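Local coordinates for TetR family transcriptional regulator (PDB 6AZH), which is a putative regulator of fatty acid metabolism genes that probably binds operator DNA as a dimer through its helix-turn-helix domain, at residues A[45-48]-A[52-55]; A[63-68]-A[123-128]; A[134-137]-A[141-144]. One frame throughout, in Å; residues are numbered along the deposited sequence.

In the fold
The three contacts run from one end of this mainly helical, strandless chain to the other. Interaction 1 belongs to the N-terminal DNA-binding domain, where the chain turns from helix 40-46 into helix 50-74. The same long helix then runs on to interaction 2, centred about 23 Å from the centre of interaction 1, and there packs against helix 113-138. That second helix ends at interaction 3, about 20 Å further between centres and in contact with the second subunit. Interactions 1 and 3 lie on opposite sides of the chain's centre, about 42 Å apart between centres. Helices 50-74 and 113-138, packed at interaction 2, thus join the DNA-binding end to the far end of the C-terminal domain.

Interaction 1: residues A[45-48]-A[52-55]; sequences YNFK and EIFN
F47 and E52 bring the backbones closest, with 5.8 Å between their CA atoms; F47 has just left helix 40-46, and E52 lies in the first turn of helix 50-74. The polar half of the contact is a single bond. E52 reaches back with its chain extended beyond CG, and its OE1 takes the backbone N-H of K48 at 2.9 Å, with an N-H...O angle of 179°. Straight as it is at the hydrogen, this bond comes down onto the oxygen from well above the carboxylate plane, 64° out of it. The other oxygen, OE2, lies alongside the K48 side chain, 3.6 Å from its CE. Because that chain bends at its last two torsions, NZ stays 4.9 Å from OE2: the opposite charges probably attract, but they do not touch. A second hold on E52 comes from S49, whose OG is hydrogen-bonded to the E52 backbone N.

The apolar half lies on the buried side. F47 points toward helix 50-74, and its CB rests 3.6 Å from I53 CG1, the two side chains crossing at about a right angle. CG1 of I53 also lies close to the root of the ring. I11 of helix 6-26 touches both residues, and the ring of F56 meets that of F47. The arrangement belongs to the TetR-type DNA-binding domain, a small helical bundle in which helices 29-36 and 40-46 form the helix-turn-helix; this turn joins the presumed recognition helix, 40-46, to the long helix 50-74.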
ATOM      1  N   TYR A  45      30.359   8.087  12.861  1.00 20.77           N
ATOM      2  CA  TYR A  45      31.196   8.939  12.030  1.00 22.96           C
ATOM      3  C   TYR A  45      30.536   9.206  10.683  1.00 27.78           C
ATOM      4  O   TYR A  45      30.759  10.259  10.076  1.00 25.42           O
ATOM      5  CB  TYR A  45      32.566   8.294  11.833  1.00 24.40           C
ATOM      6  CG  TYR A  45      33.540   9.165  11.074  1.00 36.94           C
ATOM      7  CD1 TYR A  45      33.775   8.960   9.719  1.00 37.39           C
ATOM      8  CD2 TYR A  45      34.223  10.198  11.711  1.00 38.68           C
ATOM      9  CE1 TYR A  45      34.660   9.757   9.017  1.00 45.40           C
ATOM     10  CE2 TYR A  45      35.113  11.000  11.014  1.00 44.05           C
ATOM     11  CZ  TYR A  45      35.325  10.774   9.669  1.00 46.09           C
ATOM     12  OH  TYR A  45      36.206  11.564   8.968  1.00 57.44           O
ATOM     13  N   ASN A  46      29.705   8.278  10.219  1.00 22.03           N
ATOM     14  CA  ASN A  46      29.064   8.362   8.911  1.00 25.60           C
ATOM     15  C   ASN A  46      27.638   8.898   8.962  1.00 22.78           C
ATOM     16  O   ASN A  46      27.211   9.577   8.020  1.00 23.88           O
ATOM     17  CB  ASN A  46      29.054   6.978   8.252  1.00 25.61           C
ATOM     18  CG  ASN A  46      30.418   6.577   7.718  1.00 24.83           C
ATOM     19  OD1 ASN A  46      30.749   6.870   6.571  1.00 28.69           O
ATOM     20  ND2 ASN A  46      31.212   5.898   8.542  1.00 21.94           N
ATOM     21  N   PHE A  47      26.902   8.609  10.034  1.00 22.20           N
ATOM     22  CA  PHE A  47      25.493   8.961  10.170  1.00 23.28           C
ATOM     23  C   PHE A  47      25.237   9.430  11.593  1.00 22.32           C
ATOM     24  O   PHE A  47      25.579   8.719  12.541  1.00 25.68           O
ATOM     25  CB  PHE A  47      24.595   7.756   9.865  1.00 21.20           C
ATOM     26  CG  PHE A  47      24.782   7.195   8.488  1.00 21.49           C
ATOM     27  CD1 PHE A  47      24.282   7.860   7.385  1.00 22.74           C
ATOM     28  CD2 PHE A  47      25.446   5.991   8.298  1.00 21.33           C
ATOM     29  CE1 PHE A  47      24.461   7.348   6.095  1.00 23.14           C
ATOM     30  CE2 PHE A  47      25.617   5.464   7.012  1.00 22.05           C
ATOM     31  CZ  PHE A  47      25.117   6.142   5.919  1.00 18.49           C
ATOM     32  N   LYS A  48      24.628  10.610  11.744  1.00 21.23           N
ATOM     33  CA  LYS A  48      24.421  11.187  13.072  1.00 20.72           C
ATOM     34  C   LYS A  48      23.272  10.548  13.836  1.00 19.21           C
ATOM     35  O   LYS A  48      23.229  10.671  15.063  1.00 21.43           O
ATOM     36  CB  LYS A  48      24.152  12.690  12.963  1.00 28.14           C
ATOM     37  CG  LYS A  48      25.318  13.518  12.447  1.00 30.79           C
ATOM     38  CD  LYS A  48      25.001  15.008  12.541  1.00 39.26           C
ATOM     39  CE  LYS A  48      25.499  15.772  11.317  1.00 51.11           C
ATOM     40  NZ  LYS A  48      26.987  15.909  11.311  1.00 48.12           N
ATOM     41  N   GLU A  52      19.015   9.910   9.775  1.00 19.16           N
ATOM     42  CA  GLU A  52      19.981  10.049   8.690  1.00 19.90           C
ATOM     43  C   GLU A  52      20.192   8.719   7.982  1.00 19.03           C
ATOM     44  O   GLU A  52      20.298   8.680   6.748  1.00 18.38           O
ATOM     45  CB  GLU A  52      21.306  10.614   9.222  1.00 22.14           C
ATOM     46  CG  GLU A  52      21.260  12.111   9.490  1.00 27.18           C
ATOM     47  CD  GLU A  52      22.640  12.770   9.586  1.00 33.46           C
ATOM     48  OE1 GLU A  52      23.667  12.085   9.395  1.00 25.09           O
ATOM     49  OE2 GLU A  52      22.693  13.988   9.865  1.00 38.00           O
ATOM     50  N   ILE A  53      20.229   7.613   8.733  1.00 15.59           N
ATOM     51  CA  ILE A  53      20.395   6.308   8.098  1.00 17.25           C
ATOM     52  C   ILE A  53      19.202   6.019   7.199  1.00 16.80           C
ATOM     53  O   ILE A  53      19.356   5.620   6.038  1.00 18.32           O
ATOM     54  CB  ILE A  53      20.577   5.192   9.135  1.00 16.39           C
ATOM     55  CG1 ILE A  53      21.875   5.392   9.944  1.00 16.32           C
ATOM     56  CG2 ILE A  53      20.617   3.833   8.419  1.00 15.27           C
ATOM     57  CD1 ILE A  53      21.977   4.475  11.157  1.00 20.28           C
ATOM     58  N   PHE A  54      17.996   6.230   7.731  1.00 16.58           N
ATOM     59  CA  PHE A  54      16.777   5.998   6.957  1.00 17.53           C
ATOM     60  C   PHE A  54      16.794   6.749   5.631  1.00 18.92           C
ATOM     61  O   PHE A  54      16.520   6.165   4.576  1.00 17.67           O
ATOM     62  CB  PHE A  54      15.558   6.415   7.781  1.00 15.94           C
ATOM     63  CG  PHE A  54      14.253   6.148   7.084  1.00 14.81           C
ATOM     64  CD1 PHE A  54      13.668   7.113   6.274  1.00 20.62           C
ATOM     65  CD2 PHE A  54      13.627   4.917   7.222  1.00 18.08           C
ATOM     66  CE1 PHE A  54      12.478   6.849   5.624  1.00 18.55           C
ATOM     67  CE2 PHE A  54      12.426   4.654   6.561  1.00 21.84           C
ATOM     68  CZ  PHE A  54      11.862   5.624   5.772  1.00 18.60           C
ATOM     69  N   ASN A  55      17.085   8.059   5.666  1.00 17.58           N
ATOM     70  CA  ASN A  55      17.005   8.867   4.451  1.00 19.42           C
ATOM     71  C   ASN A  55      18.049   8.437   3.430  1.00 20.63           C
ATOM     72  O   ASN A  55      17.773   8.398   2.221  1.00 19.30           O
ATOM     73  CB  ASN A  55      17.163  10.345   4.803  1.00 19.86           C
ATOM     74  CG  ASN A  55      15.951  10.901   5.512  1.00 22.43           C
ATOM     75  OD1 ASN A  55      14.853  10.339   5.430  1.00 22.43           O
ATOM     76  ND2 ASN A  55      16.137  12.016   6.214  1.00 22.85           N
TER

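Interaction 2: residues A[63-68]-A[123-128]; sequences EIWHEK and TEYIEG
W65 and Y125 make the tight side of this contact, between helices 50-74 and 113-138, which run nearly parallel here: the axes of the segments 63-68 and 123-128 approach to 10.1 Å with 15° between their directions. The rings form a T-shaped pair, the six-membered ring of W65 turning its edge to the face of Y125 with the planes at 83° and centroids 5.8 Å apart. Y125 sends its CG away from its own backbone N (chi1 177°), which carries the ring across to the other helix. At the ring's edge CE1 comes within 3.5 Å of the carbonyl O of W65, while W65 CB stands well out of the ring plane, 3.9 Å from CE1. The phenol OH stands at the edge of the indole, and its hydrogen bond goes beyond the pair, to Q90 OE1.

The solvent side is looser, for the polar ends of the exposed E124 and the partly exposed H66 stay apart. H66 lays the edge of its imidazole against the backbone of helix 113-138, with CE1 3.5 Å from Y125 N. The carboxylate of E124 does not reach the ring directly; OE1 is 4.2 Å from H66 NE2. A water donates to this OE1 at 2.8 Å, and it also lies beside NE2, but so close that the second link of the bridge is doubtful.

Helix 79-96 covers the aromatic side, with L93 on W65 and with L86 and M89 on Y125. Helix 147-165 closes the packing through L158 against W65 and F155 against Y125, so the pair is wedged among four helices of the subunit.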
ATOM      1  N   GLU A  63      17.524   4.669  -6.292  1.00 22.09           N
ATOM      2  CA  GLU A  63      18.329   4.964  -7.480  1.00 25.54           C
ATOM      3  C   GLU A  63      18.044   3.981  -8.609  1.00 21.92           C
ATOM      4  O   GLU A  63      17.869   4.384  -9.766  1.00 24.83           O
ATOM      5  CB  GLU A  63      19.821   4.947  -7.125  1.00 23.36           C
ATOM      6  CG  GLU A  63      20.222   6.114  -6.250  1.00 22.40           C
ATOM      7  CD  GLU A  63      21.690   6.084  -5.843  1.00 36.30           C
ATOM      8  OE1 GLU A  63      22.398   5.135  -6.235  1.00 35.70           O
ATOM      9  OE2 GLU A  63      22.129   7.012  -5.119  1.00 29.94           O
ATOM     10  N   ILE A  64      18.014   2.681  -8.298  1.00 21.94           N
ATOM     11  CA  ILE A  64      17.794   1.687  -9.343  1.00 23.57           C
ATOM     12  C   ILE A  64      16.381   1.812  -9.908  1.00 23.55           C
ATOM     13  O   ILE A  64      16.158   1.524 -11.086  1.00 22.61           O
ATOM     14  CB  ILE A  64      18.096   0.265  -8.814  1.00 25.94           C
ATOM     15  CG1 ILE A  64      18.065  -0.787  -9.935  1.00 26.90           C
ATOM     16  CG2 ILE A  64      17.138  -0.131  -7.704  1.00 25.53           C
ATOM     17  CD1 ILE A  64      19.161  -0.648 -10.963  1.00 29.25           C
ATOM     18  N   TRP A  65      15.414   2.263  -9.102  1.00 23.68           N
ATOM     19  CA  TRP A  65      14.057   2.459  -9.614  1.00 22.87           C
ATOM     20  C   TRP A  65      14.030   3.567 -10.665  1.00 23.65           C
ATOM     21  O   TRP A  65      13.496   3.383 -11.768  1.00 20.60           O
ATOM     22  CB  TRP A  65      13.098   2.765  -8.460  1.00 22.00           C
ATOM     23  CG  TRP A  65      12.894   1.578  -7.543  1.00 21.51           C
ATOM     24  CD1 TRP A  65      13.733   1.153  -6.553  1.00 24.93           C
ATOM     25  CD2 TRP A  65      11.799   0.649  -7.568  1.00 22.49           C
ATOM     26  NE1 TRP A  65      13.229   0.028  -5.951  1.00 17.38           N
ATOM     27  CE2 TRP A  65      12.043  -0.308  -6.561  1.00 27.93           C
ATOM     28  CE3 TRP A  65      10.642   0.528  -8.357  1.00 25.73           C
ATOM     29  CZ2 TRP A  65      11.161  -1.362  -6.300  1.00 24.06           C
ATOM     30  CZ3 TRP A  65       9.767  -0.520  -8.099  1.00 26.53           C
ATOM     31  CH2 TRP A  65      10.034  -1.452  -7.085  1.00 25.34           C
ATOM     32  N   HIS A  66      14.626   4.721 -10.347  1.00 23.99           N
ATOM     33  CA  HIS A  66      14.727   5.809 -11.318  1.00 26.58           C
ATOM     34  C   HIS A  66      15.528   5.389 -12.541  1.00 28.77           C
ATOM     35  O   HIS A  66      15.165   5.719 -13.675  1.00 27.07           O
ATOM     36  CB  HIS A  66      15.388   7.034 -10.685  1.00 24.78           C
ATOM     37  CG  HIS A  66      14.520   7.753  -9.712  1.00 28.22           C
ATOM     38  ND1 HIS A  66      13.344   8.362 -10.080  1.00 27.64           N
ATOM     39  CD2 HIS A  66      14.664   7.974  -8.384  1.00 23.10           C
ATOM     40  CE1 HIS A  66      12.789   8.915  -9.017  1.00 27.84           C
ATOM     41  NE2 HIS A  66      13.576   8.702  -7.976  1.00 29.43           N
ATOM     42  N   GLU A  67      16.626   4.662 -12.329  1.00 26.27           N
ATOM     43  CA  GLU A  67      17.474   4.252 -13.444  1.00 27.16           C
ATOM     44  C   GLU A  67      16.711   3.364 -14.418  1.00 26.86           C
ATOM     45  O   GLU A  67      16.727   3.592 -15.636  1.00 24.10           O
ATOM     46  CB  GLU A  67      18.708   3.526 -12.916  1.00 29.37           C
ATOM     47  CG  GLU A  67      19.607   2.936 -14.000  1.00 35.03           C
ATOM     48  CD  GLU A  67      20.753   2.131 -13.419  1.00 41.19           C
ATOM     49  OE1 GLU A  67      21.197   1.169 -14.084  1.00 43.40           O
ATOM     50  OE2 GLU A  67      21.194   2.454 -12.286  1.00 48.99           O
ATOM     51  N   LYS A  68      16.040   2.336 -13.894  1.00 24.15           N
ATOM     52  CA  LYS A  68      15.329   1.398 -14.756  1.00 26.39           C
ATOM     53  C   LYS A  68      14.113   2.034 -15.410  1.00 25.47           C
ATOM     54  O   LYS A  68      13.801   1.710 -16.564  1.00 22.46           O
ATOM     55  CB  LYS A  68      14.925   0.156 -13.965  1.00 28.60           C
ATOM     56  CG  LYS A  68      16.107  -0.704 -13.567  1.00 26.36           C
ATOM     57  CD  LYS A  68      15.722  -2.166 -13.462  1.00 34.13           C
ATOM     58  CE  LYS A  68      16.888  -3.019 -12.970  1.00 36.63           C
ATOM     59  NZ  LYS A  68      17.851  -3.334 -14.059  1.00 42.65           N
ATOM     60  N   THR A 123       6.876  10.331  -5.482  1.00 20.51           N
ATOM     61  CA  THR A 123       6.195  11.145  -6.489  1.00 19.48           C
ATOM     62  C   THR A 123       7.088  11.387  -7.693  1.00 21.69           C
ATOM     63  O   THR A 123       6.629  11.295  -8.841  1.00 22.37           O
ATOM     64  CB  THR A 123       5.739  12.470  -5.866  1.00 22.70           C
ATOM     65  OG1 THR A 123       4.699  12.204  -4.921  1.00 22.09           O
ATOM     66  CG2 THR A 123       5.193  13.435  -6.931  1.00 24.15           C
ATOM     67  N   GLU A 124       8.371  11.692  -7.454  1.00 22.83           N
ATOM     68  CA  GLU A 124       9.336  11.785  -8.547  1.00 26.98           C
ATOM     69  C   GLU A 124       9.329  10.533  -9.416  1.00 25.17           C
ATOM     70  O   GLU A 124       9.349  10.621 -10.652  1.00 25.53           O
ATOM     71  CB  GLU A 124      10.741  12.026  -7.993  1.00 25.41           C
ATOM     72  CG  GLU A 124      10.966  13.436  -7.467  1.00 33.12           C
ATOM     73  CD  GLU A 124      12.292  13.580  -6.725  1.00 40.87           C
ATOM     74  OE1 GLU A 124      13.144  12.672  -6.827  1.00 41.31           O
ATOM     75  OE2 GLU A 124      12.481  14.606  -6.037  1.00 48.75           O
ATOM     76  N   TYR A 125       9.311   9.354  -8.794  1.00 24.31           N
ATOM     77  CA  TYR A 125       9.225   8.124  -9.571  1.00 24.03           C
ATOM     78  C   TYR A 125       7.910   8.049 -10.341  1.00 22.02           C
ATOM     79  O   TYR A 125       7.894   7.718 -11.533  1.00 24.85           O
ATOM     80  CB  TYR A 125       9.387   6.904  -8.659  1.00 25.50           C
ATOM     81  CG  TYR A 125       9.227   5.587  -9.386  1.00 21.67           C
ATOM     82  CD1 TYR A 125      10.296   5.015 -10.065  1.00 23.54           C
ATOM     83  CD2 TYR A 125       8.009   4.919  -9.407  1.00 21.26           C
ATOM     84  CE1 TYR A 125      10.159   3.830 -10.728  1.00 24.49           C
ATOM     85  CE2 TYR A 125       7.865   3.727 -10.078  1.00 25.12           C
ATOM     86  CZ  TYR A 125       8.948   3.187 -10.738  1.00 24.95           C
ATOM     87  OH  TYR A 125       8.816   1.993 -11.415  1.00 24.63           O
ATOM     88  N   ILE A 126       6.789   8.352  -9.676  1.00 21.70           N
ATOM     89  CA  ILE A 126       5.479   8.229 -10.321  1.00 21.99           C
ATOM     90  C   ILE A 126       5.346   9.199 -11.495  1.00 23.76           C
ATOM     91  O   ILE A 126       4.639   8.910 -12.471  1.00 24.17           O
ATOM     92  CB  ILE A 126       4.364   8.413  -9.268  1.00 21.57           C
ATOM     93  CG1 ILE A 126       4.371   7.235  -8.294  1.00 19.33           C
ATOM     94  CG2 ILE A 126       2.971   8.539  -9.915  1.00 21.35           C
ATOM     95  CD1 ILE A 126       3.462   7.410  -7.114  1.00 20.20           C
ATOM     96  N   GLU A 127       6.047  10.337 -11.449  1.00 22.99           N
ATOM     97  CA  GLU A 127       6.000  11.271 -12.574  1.00 23.29           C
ATOM     98  C   GLU A 127       6.562  10.657 -13.848  1.00 24.30           C
ATOM     99  O   GLU A 127       6.145  11.032 -14.949  1.00 23.98           O
ATOM    100  CB  GLU A 127       6.755  12.556 -12.228  1.00 27.86           C
ATOM    101  CG  GLU A 127       5.948  13.494 -11.351  1.00 30.53           C
ATOM    102  CD  GLU A 127       6.805  14.542 -10.665  1.00 34.79           C
ATOM    103  OE1 GLU A 127       8.036  14.560 -10.894  1.00 36.06           O
ATOM    104  OE2 GLU A 127       6.237  15.341  -9.894  1.00 36.95           O
ATOM    105  N   GLY A 128       7.517   9.733 -13.732  1.00 19.20           N
ATOM    106  CA  GLY A 128       7.973   9.023 -14.917  1.00 25.50           C
ATOM    107  C   GLY A 128       6.872   8.183 -15.540  1.00 24.01           C
ATOM    108  O   GLY A 128       6.725   8.146 -16.765  1.00 26.62           O
TER
HETATM  109  O   HOH W   1      12.967   9.994  -6.002  1.00 28.68           O

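Interaction 3: residues A[134-137]-A[141-144]; sequences KEAI and QIRE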
ATOM      1  N   LYS A 134       1.149   9.940 -20.693  1.00 21.72           N
ATOM      2  CA  LYS A 134       0.825  11.093 -21.533  1.00 24.50           C
ATOM      3  C   LYS A 134       1.144  10.812 -22.997  1.00 23.03           C
ATOM      4  O   LYS A 134       0.335  11.096 -23.892  1.00 23.56           O
ATOM      5  CB  LYS A 134       1.579  12.330 -21.053  1.00 29.72           C
ATOM      6  CG  LYS A 134       1.197  13.589 -21.804  1.00 26.65           C
ATOM      7  CD  LYS A 134       1.924  14.813 -21.238  1.00 36.95           C
ATOM      8  CE  LYS A 134       1.228  16.102 -21.678  1.00 42.33           C
ATOM      9  NZ  LYS A 134       1.867  17.308 -21.075  1.00 56.99           N
ATOM     10  N   GLU A 135       2.315  10.236 -23.256  1.00 22.89           N
ATOM     11  CA  GLU A 135       2.663   9.859 -24.623  1.00 22.78           C
ATOM     12  C   GLU A 135       1.699   8.817 -25.168  1.00 24.65           C
ATOM     13  O   GLU A 135       1.292   8.891 -26.336  1.00 20.80           O
ATOM     14  CB  GLU A 135       4.095   9.334 -24.680  1.00 24.04           C
ATOM     15  CG  GLU A 135       4.689   9.378 -26.092  1.00 26.94           C
ATOM     16  CD  GLU A 135       6.008   8.635 -26.216  1.00 33.07           C
ATOM     17  OE1 GLU A 135       6.272   8.074 -27.304  1.00 36.52           O
ATOM     18  OE2 GLU A 135       6.780   8.605 -25.235  1.00 34.03           O
ATOM     19  N   ALA A 136       1.328   7.833 -24.337  1.00 21.06           N
ATOM     20  CA  ALA A 136       0.402   6.790 -24.771  1.00 22.99           C
ATOM     21  C   ALA A 136      -0.951   7.370 -25.137  1.00 22.46           C
ATOM     22  O   ALA A 136      -1.586   6.927 -26.102  1.00 20.03           O
ATOM     23  CB  ALA A 136       0.240   5.738 -23.670  1.00 19.46           C
ATOM     24  N   ILE A 137      -1.422   8.351 -24.366  1.00 21.65           N
ATOM     25  CA  ILE A 137      -2.707   8.967 -24.675  1.00 22.71           C
ATOM     26  C   ILE A 137      -2.619   9.760 -25.975  1.00 24.49           C
ATOM     27  O   ILE A 137      -3.503   9.669 -26.833  1.00 22.26           O
ATOM     28  CB  ILE A 137      -3.174   9.833 -23.490  1.00 22.51           C
ATOM     29  CG1 ILE A 137      -3.520   8.919 -22.311  1.00 24.77           C
ATOM     30  CG2 ILE A 137      -4.370  10.670 -23.873  1.00 28.63           C
ATOM     31  CD1 ILE A 137      -3.869   9.650 -21.037  1.00 30.96           C
ATOM     32  N   GLN A 141      -3.104   5.090 -27.739  1.00 19.59           N
ATOM     33  CA  GLN A 141      -2.912   3.714 -27.308  1.00 18.14           C
ATOM     34  C   GLN A 141      -3.487   3.460 -25.929  1.00 20.59           C
ATOM     35  O   GLN A 141      -3.628   2.299 -25.544  1.00 20.34           O
ATOM     36  CB  GLN A 141      -1.421   3.350 -27.325  1.00 18.24           C
ATOM     37  CG  GLN A 141      -0.859   3.350 -28.748  1.00 18.96           C
ATOM     38  CD  GLN A 141       0.651   3.334 -28.816  1.00 20.79           C
ATOM     39  OE1 GLN A 141       1.346   3.387 -27.789  1.00 20.80           O
ATOM     40  NE2 GLN A 141       1.178   3.254 -30.038  1.00 19.50           N
ATOM     41  N   ILE A 142      -3.808   4.521 -25.192  1.00 20.40           N
ATOM     42  CA  ILE A 142      -4.438   4.450 -23.880  1.00 24.19           C
ATOM     43  C   ILE A 142      -5.598   5.434 -23.876  1.00 21.91           C
ATOM     44  O   ILE A 142      -5.509   6.506 -24.482  1.00 22.69           O
ATOM     45  CB  ILE A 142      -3.414   4.784 -22.770  1.00 23.36           C
ATOM     46  CG1 ILE A 142      -2.330   3.702 -22.702  1.00 24.12           C
ATOM     47  CG2 ILE A 142      -4.084   5.059 -21.402  1.00 27.49           C
ATOM     48  CD1 ILE A 142      -2.752   2.418 -22.078  1.00 25.41           C
ATOM     49  N   ARG A 143      -6.686   5.074 -23.192  1.00 23.75           N
ATOM     50  CA  ARG A 143      -7.861   5.937 -23.126  1.00 23.91           C
ATOM     51  C   ARG A 143      -7.530   7.266 -22.452  1.00 27.37           C
ATOM     52  O   ARG A 143      -6.671   7.352 -21.565  1.00 23.61           O
ATOM     53  CB  ARG A 143      -8.995   5.235 -22.365  1.00 24.41           C
ATOM     54  CG  ARG A 143      -8.649   4.902 -20.901  1.00 34.07           C
ATOM     55  CD  ARG A 143      -9.848   4.348 -20.090  1.00 36.69           C
ATOM     56  NE  ARG A 143     -10.826   5.390 -19.797  1.00 39.19           N
ATOM     57  CZ  ARG A 143     -11.014   5.956 -18.607  1.00 39.59           C
ATOM     58  NH1 ARG A 143     -10.299   5.589 -17.549  1.00 41.86           N
ATOM     59  NH2 ARG A 143     -11.936   6.903 -18.470  1.00 46.60           N
ATOM     60  N   GLU A 144      -8.218   8.317 -22.882  1.00 25.55           N
ATOM     61  CA  GLU A 144      -8.107   9.590 -22.185  1.00 28.91           C
ATOM     62  C   GLU A 144      -8.663   9.448 -20.777  1.00 26.49           C
ATOM     63  O   GLU A 144      -9.756   8.914 -20.582  1.00 25.86           O
ATOM     64  CB  GLU A 144      -8.863  10.680 -22.941  1.00 29.56           C
ATOM     65  CG  GLU A 144      -8.429  12.075 -22.544  1.00 36.61           C
ATOM     66  CD  GLU A 144      -7.510  12.696 -23.575  1.00 44.74           C
ATOM     67  OE1 GLU A 144      -6.589  13.441 -23.176  1.00 55.75           O
ATOM     68  OE2 GLU A 144      -7.709  12.435 -24.786  1.00 51.67           O
TER
HETATM   69  O   HOH W   2      -6.186   8.117 -26.418  1.00 25.38           O
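A136 and I137, in the last turn of helix 113-138, receive the chain as it doubles back through Q141 to E144, a helix-ending turn in the C-terminal domain of this TetR-family protein. The turn is closed by Q141 N, which bonds to A136 O at 2.9 Å, five residues back; I142 N adds a weak second bond to the same oxygen. I142 packs tightly against A136, its CG1 only 3.4 Å from A136 CB. Its second torsion (chi2 -75°) then folds CD1 away from the helix, and the side chain also touches L83 of helix 79-96 and I189 of the second subunit. I137 works with both branches: CG1 rests against the R143 carbonyl O, whereas CG2 meets the E144 carboxylate, 3.6 Å from OE1. E144 gets there through a turn about its CB-CG bond (chi2 102°, well off a staggered value), and the two side chains cross at about a right angle. The Q141 chain is extended, and its amide is held at both ends, NE2 by E78 OE1 and OE1 by I80 N. Between helix end and returning loop a water donates to two carbonyls at once, I137 O at 3.1 Å and I142 O at 2.6 Å.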